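PDB 4ZEM: translation initiation factor eIF2b-like protein from Chaetomium thermophilum, which is the beta subunit of eIF2B and probably takes part in guanine nucleotide exchange on eIF2 during translation initiation. Local coordinates for residues L31-L34 with L35-Q39; V163-G166 with I167-I170; I174-A177 with D178-A182. All blocks are in the same frame, centred on the assembly; numbering follows the deposited sequence.

Interaction 1 (L31-L34 with L35-Q39)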
# COMPACT_ATOMS: atom_id res chain seq x y z
N LEU A 31 -18.37 2.72 -4.43
CA LEU A 31 -17.12 2.59 -3.70
C LEU A 31 -17.06 3.58 -2.55
O LEU A 31 -16.60 3.24 -1.46
CB LEU A 31 -15.92 2.79 -4.63
CG LEU A 31 -14.54 2.48 -4.03
CD1 LEU A 31 -14.57 1.21 -3.19
CD2 LEU A 31 -13.46 2.41 -5.10
N ILE A 32 -17.54 4.80 -2.78
CA ILE A 32 -17.58 5.83 -1.74
C ILE A 32 -18.41 5.31 -0.58
O ILE A 32 -18.05 5.47 0.58
CB ILE A 32 -18.18 7.15 -2.26
CG1 ILE A 32 -17.27 7.80 -3.30
CG2 ILE A 32 -18.40 8.13 -1.11
CD1 ILE A 32 -16.03 8.40 -2.72
N PHE A 33 -19.52 4.65 -0.92
CA PHE A 33 -20.41 4.07 0.08
C PHE A 33 -19.69 3.00 0.89
O PHE A 33 -19.83 2.94 2.12
CB PHE A 33 -21.65 3.50 -0.60
CG PHE A 33 -22.63 2.88 0.34
CD1 PHE A 33 -23.46 3.68 1.12
CD2 PHE A 33 -22.74 1.51 0.46
CE1 PHE A 33 -24.37 3.11 1.99
CE2 PHE A 33 -23.64 0.93 1.33
CZ PHE A 33 -24.46 1.74 2.09
N LEU A 34 -18.94 2.14 0.21
CA LEU A 34 -18.20 1.06 0.88
C LEU A 34 -17.13 1.60 1.82
O LEU A 34 -16.94 1.07 2.92
CB LEU A 34 -17.58 0.12 -0.15
CG LEU A 34 -18.57 -0.66 -1.02
CD1 LEU A 34 -17.84 -1.50 -2.06
CD2 LEU A 34 -19.45 -1.53 -0.15
N LEU A 35 -16.44 2.65 1.40
CA LEU A 35 -15.39 3.26 2.21
C LEU A 35 -15.95 3.90 3.49
O LEU A 35 -15.35 3.76 4.56
CB LEU A 35 -14.63 4.30 1.40
CG LEU A 35 -13.85 3.79 0.19
CD1 LEU A 35 -13.25 4.96 -0.58
CD2 LEU A 35 -12.76 2.84 0.63
N LYS A 36 -17.07 4.61 3.36
CA LYS A 36 -17.69 5.27 4.51
C LYS A 36 -18.26 4.30 5.54
O LYS A 36 -18.12 4.51 6.75
CB LYS A 36 -18.80 6.22 4.05
CG LYS A 36 -18.32 7.37 3.17
CD LYS A 36 -19.43 8.39 2.97
CE LYS A 36 -20.73 7.74 2.51
NZ LYS A 36 -21.79 8.75 2.22
N ARG A 37 -18.90 3.23 5.07
CA ARG A 37 -19.45 2.23 5.98
C ARG A 37 -18.33 1.32 6.45
O ARG A 37 -18.53 0.49 7.35
CB ARG A 37 -20.56 1.42 5.31
CG ARG A 37 -21.73 2.25 4.81
CD ARG A 37 -22.49 2.83 5.98
NE ARG A 37 -23.63 3.65 5.56
CZ ARG A 37 -24.84 3.17 5.29
NH1 ARG A 37 -25.07 1.87 5.38
NH2 ARG A 37 -25.81 3.99 4.91
N ARG A 38 -17.18 1.46 5.81
CA ARG A 38 -15.93 0.83 6.22
C ARG A 38 -15.98 -0.68 6.00
O ARG A 38 -15.28 -1.44 6.66
CB ARG A 38 -15.61 1.16 7.68
CG ARG A 38 -15.20 2.61 7.85
CD ARG A 38 -14.67 2.93 9.22
NE ARG A 38 -14.43 4.37 9.35
CZ ARG A 38 -13.71 4.93 10.32
NH1 ARG A 38 -13.14 4.18 11.25
NH2 ARG A 38 -13.55 6.25 10.34
N GLN A 39 -16.85 -1.10 5.08
CA GLN A 39 -16.88 -2.48 4.63
C GLN A 39 -15.55 -2.82 3.96
O GLN A 39 -15.08 -3.96 4.01
CB GLN A 39 -18.07 -2.73 3.70
CG GLN A 39 -18.28 -4.19 3.35
CD GLN A 39 -19.58 -4.42 2.62
OE1 GLN A 39 -20.39 -3.50 2.46
NE2 GLN A 39 -19.80 -5.65 2.16
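Leu35 N donates to Leu31 O at 2.9 Å in the last regular turns of helix 24-37. The same step is repeated by Lys36 N to Ile32 O and by Arg37 N to Phe33 O (both 3.1 Å). After that the helix ends in a Schellman motif: Arg38 takes a positive phi of 70°, and Gln39 N turns back to Leu34 O at 3.1 Å in a bent, weak bond. Inside this loop, a second weak bond runs from Arg38 N to Leu35 O. Phe33 and Arg37 lie one turn apart on the outer side. Arg37 CG sits over one face of the Phe33 ring, 4.0 Å from its centroid, as a CH-pi contact. A bend at the second torsion of Arg37 (chi2 -68°) then carries the guanidinium past the ring rim, where Phe33 CE1 comes over the middle of one guanidinium face. The two planes are 59° apart, a steep tilt rather than a flat stack. On the inner side Leu31 CD1 meets Leu35 CG at 4.3 Å, and both leucines also pack on helix 43-59. Beyond the turn, Gln39 reaches back across Leu34 at a slant, with an extended chain, its OE1 lying 3.4 Å from Leu34 CD2. The other end of that amide, NE2, is held by the carbonyl oxygen of Pro10, while Leu34 rests on Trp15 of helix 12-18.

Interaction 2 (V163-G166 with I167-I170)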
# COMPACT_ATOMS: atom_id res chain seq x y z
N VAL A 163 -2.34 3.24 -20.72
CA VAL A 163 -2.54 3.61 -19.32
C VAL A 163 -3.33 2.55 -18.56
O VAL A 163 -2.98 2.19 -17.43
CB VAL A 163 -3.27 4.96 -19.19
CG1 VAL A 163 -3.73 5.20 -17.76
CG2 VAL A 163 -2.36 6.09 -19.65
N MET A 164 -4.38 2.03 -19.19
CA MET A 164 -5.19 0.99 -18.56
C MET A 164 -4.35 -0.26 -18.26
O MET A 164 -4.48 -0.87 -17.20
CB MET A 164 -6.37 0.62 -19.46
CG MET A 164 -7.45 1.69 -19.56
SD MET A 164 -8.77 1.30 -20.74
CE MET A 164 -9.42 -0.22 -20.05
N ASP A 165 -3.48 -0.61 -19.20
CA ASP A 165 -2.54 -1.71 -19.02
C ASP A 165 -1.62 -1.47 -17.82
O ASP A 165 -1.40 -2.38 -17.00
CB ASP A 165 -1.73 -1.92 -20.30
CG ASP A 165 -2.45 -2.81 -21.30
OD1 ASP A 165 -3.44 -3.47 -20.90
OD2 ASP A 165 -2.04 -2.86 -22.48
N GLY A 166 -1.09 -0.26 -17.71
CA GLY A 166 -0.19 0.10 -16.63
C GLY A 166 -0.88 0.02 -15.28
O GLY A 166 -0.27 -0.38 -14.27
N ILE A 167 -2.16 0.40 -15.25
CA ILE A 167 -2.96 0.32 -14.04
C ILE A 167 -3.19 -1.13 -13.62
O ILE A 167 -3.22 -1.44 -12.43
CB ILE A 167 -4.30 1.05 -14.20
CG1 ILE A 167 -4.06 2.54 -14.47
CG2 ILE A 167 -5.15 0.90 -12.95
CD1 ILE A 167 -5.33 3.38 -14.46
N GLU A 168 -3.33 -2.02 -14.60
CA GLU A 168 -3.48 -3.44 -14.28
C GLU A 168 -2.22 -3.96 -13.60
O GLU A 168 -2.28 -4.78 -12.69
CB GLU A 168 -3.75 -4.26 -15.55
CG GLU A 168 -5.19 -4.69 -15.71
CD GLU A 168 -5.45 -5.33 -17.06
OE1 GLU A 168 -5.10 -4.72 -18.10
OE2 GLU A 168 -6.01 -6.45 -17.09
N GLU A 169 -1.08 -3.46 -14.07
CA GLU A 169 0.22 -3.79 -13.50
C GLU A 169 0.35 -3.29 -12.05
O GLU A 169 0.88 -3.99 -11.18
CB GLU A 169 1.32 -3.20 -14.39
CG GLU A 169 1.61 -4.10 -15.58
CD GLU A 169 2.37 -3.40 -16.69
OE1 GLU A 169 3.33 -2.67 -16.39
OE2 GLU A 169 1.99 -3.57 -17.87
N ILE A 170 -0.15 -2.08 -11.80
CA ILE A 170 -0.18 -1.54 -10.45
C ILE A 170 -1.04 -2.43 -9.57
O ILE A 170 -0.67 -2.73 -8.43
CB ILE A 170 -0.72 -0.10 -10.45
CG1 ILE A 170 0.34 0.84 -11.02
CG2 ILE A 170 -1.12 0.35 -9.04
CD1 ILE A 170 -0.02 2.30 -10.92
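Ile167 packs against Val163 one turn earlier in the long alpha-helix 154-182, part of the helical portion of this eIF2B subunit. Its CB faces two carbonyl oxygens of the preceding turn, 3.6 Å from Met164 O and slightly farther from Val163 O. From there CG1, set beside the backbone N (chi1 -62°), passes over Val163 O. The extended second torsion then sends CD1 on to Val163 CG1, 4.1 Å away, where the two branches meet at a slant. Both residues are buried: Val163 also touches Val57 and Ile100, and Ile167 reaches Val96 and Leu99 of helix 88-104. Beneath the side chains run four successive i to i+4 backbone bonds, from Ile167 N to Val163 O (2.9 Å) through to Ile170 N and Gly166 O. The outer side has a different character. There the Asp165 and Glu168 carboxylates lie side by side and point the same way, their planes 27° apart. Like charges this near are probably eased by solvent and by Arg54 of helix 43-59, which forms a long, weak ion pair with Glu168 OE1. The pair is closest at Asp165 OD1 and Glu168 OE1, 3.5 Å apart.

Interaction 3 (I174-A177 with D178-A182)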
# COMPACT_ATOMS: atom_id res chain seq x y z
N ILE A 174 0.17 -4.56 -6.30
CA ILE A 174 -0.54 -4.54 -5.02
C ILE A 174 -0.90 -5.94 -4.53
O ILE A 174 -0.68 -6.28 -3.37
CB ILE A 174 -1.82 -3.70 -5.13
CG1 ILE A 174 -1.46 -2.23 -5.42
CG2 ILE A 174 -2.65 -3.81 -3.86
CD1 ILE A 174 -2.68 -1.36 -5.73
N ASN A 175 -1.45 -6.75 -5.42
CA ASN A 175 -1.86 -8.11 -5.08
C ASN A 175 -0.69 -9.03 -4.74
O ASN A 175 -0.83 -9.94 -3.93
CB ASN A 175 -2.69 -8.72 -6.21
CG ASN A 175 -4.08 -8.11 -6.31
OD1 ASN A 175 -4.65 -7.68 -5.31
ND2 ASN A 175 -4.62 -8.08 -7.52
N GLN A 176 0.46 -8.81 -5.38
CA GLN A 176 1.60 -9.69 -5.17
C GLN A 176 2.56 -9.21 -4.08
O GLN A 176 3.53 -9.90 -3.78
CB GLN A 176 2.36 -9.89 -6.48
CG GLN A 176 1.52 -10.52 -7.58
CD GLN A 176 2.26 -10.60 -8.90
OE1 GLN A 176 3.47 -10.37 -8.96
NE2 GLN A 176 1.54 -10.91 -9.96
N ALA A 177 2.27 -8.06 -3.47
CA ALA A 177 3.20 -7.46 -2.51
C ALA A 177 3.50 -8.35 -1.29
O ALA A 177 4.65 -8.49 -0.90
CB ALA A 177 2.68 -6.10 -2.05
N ASP A 178 2.46 -8.95 -0.71
CA ASP A 178 2.65 -9.78 0.49
C ASP A 178 3.56 -10.99 0.23
O ASP A 178 4.42 -11.32 1.04
CB ASP A 178 1.30 -10.25 1.03
CG ASP A 178 0.60 -9.18 1.85
OD1 ASP A 178 1.20 -8.11 2.07
OD2 ASP A 178 -0.55 -9.41 2.28
N ASP A 179 3.35 -11.65 -0.91
CA ASP A 179 4.17 -12.80 -1.28
C ASP A 179 5.60 -12.38 -1.59
O ASP A 179 6.55 -13.11 -1.30
CB ASP A 179 3.58 -13.53 -2.49
CG ASP A 179 2.32 -14.29 -2.13
OD1 ASP A 179 2.13 -14.60 -0.93
OD2 ASP A 179 1.52 -14.59 -3.05
N GLN A 180 5.76 -11.22 -2.22
CA GLN A 180 7.10 -10.74 -2.52
C GLN A 180 7.84 -10.40 -1.24
O GLN A 180 9.02 -10.71 -1.10
CB GLN A 180 7.04 -9.55 -3.47
CG GLN A 180 6.75 -9.96 -4.89
CD GLN A 180 6.43 -8.79 -5.78
OE1 GLN A 180 6.13 -7.70 -5.31
NE2 GLN A 180 6.48 -9.02 -7.09
N ILE A 181 7.14 -9.78 -0.30
CA ILE A 181 7.73 -9.47 1.00
C ILE A 181 8.11 -10.77 1.72
O ILE A 181 9.20 -10.89 2.29
CB ILE A 181 6.77 -8.63 1.86
CG1 ILE A 181 6.60 -7.24 1.25
CG2 ILE A 181 7.28 -8.54 3.29
CD1 ILE A 181 5.56 -6.37 1.94
N ALA A 182 7.21 -11.76 1.65
CA ALA A 182 7.43 -13.05 2.29
C ALA A 182 8.59 -13.84 1.68
O ALA A 182 9.13 -14.73 2.33
CB ALA A 182 6.16 -13.89 2.25
O HOH W 1 -0.40 -8.25 -1.39
O HOH W 2 0.63 -11.57 -2.21
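A water-bridged kink interrupts helix 154-182 around Gln176, where Asp178 N and Asp179 N lose their bonds to the turn before, near the point where this helix reaches the Rossmann-like part of the fold. Gln176 has a psi of only -1°, which opens the turn, so that these two N-H groups are too far from the carbonyls they would normally use. Two waters take their place. Water 1 accepts from Asp178 N at 3.0 Å and donates to Ile174 O at 2.8 Å, with a weak second bond to Asn175 O. Water 2 links Asp179 N to Asn175 O, again at 3.0 and 2.8 Å. Direct bonding resumes with Gln180 N to Gln176 O (3.0 Å) and Ile181 N to Ala177 O (2.9 Å). At the kink itself, Asp178 is buried: its OD2 forms a salt bridge with Arg206 and its OD1 a hydrogen bond with Thr203, both on helix 202-214, the helix on which Ile181 also packs. Gln176 and Gln180, one turn apart, cross obliquely, their amide planes 86° apart. Between these amides, Gln176 OE1 and Gln180 NE2 remain 3.8 Å from each other.

Overall arrangement
All three contacts are local steps along helices, each with a buried and an exposed side, yet they illustrate three conditions of a helix: its end, its regular middle and its interruption. Interaction 1 closes helix 24-37, whereas interactions 2 and 3 share helix 154-182, their centres about 17 Å apart. Helix 43-59 joins the first two, since both pack side chains on it, although the nearest atoms of interactions 1 and 2 are about 12 Å apart. Interaction 3 faces helix 202-214 of the Rossmann-like part instead. Chemistry follows place: an aromatic-arginine pair at the terminus, aliphatic packing behind neighbouring acids mid-helix, and bridging waters at the kink.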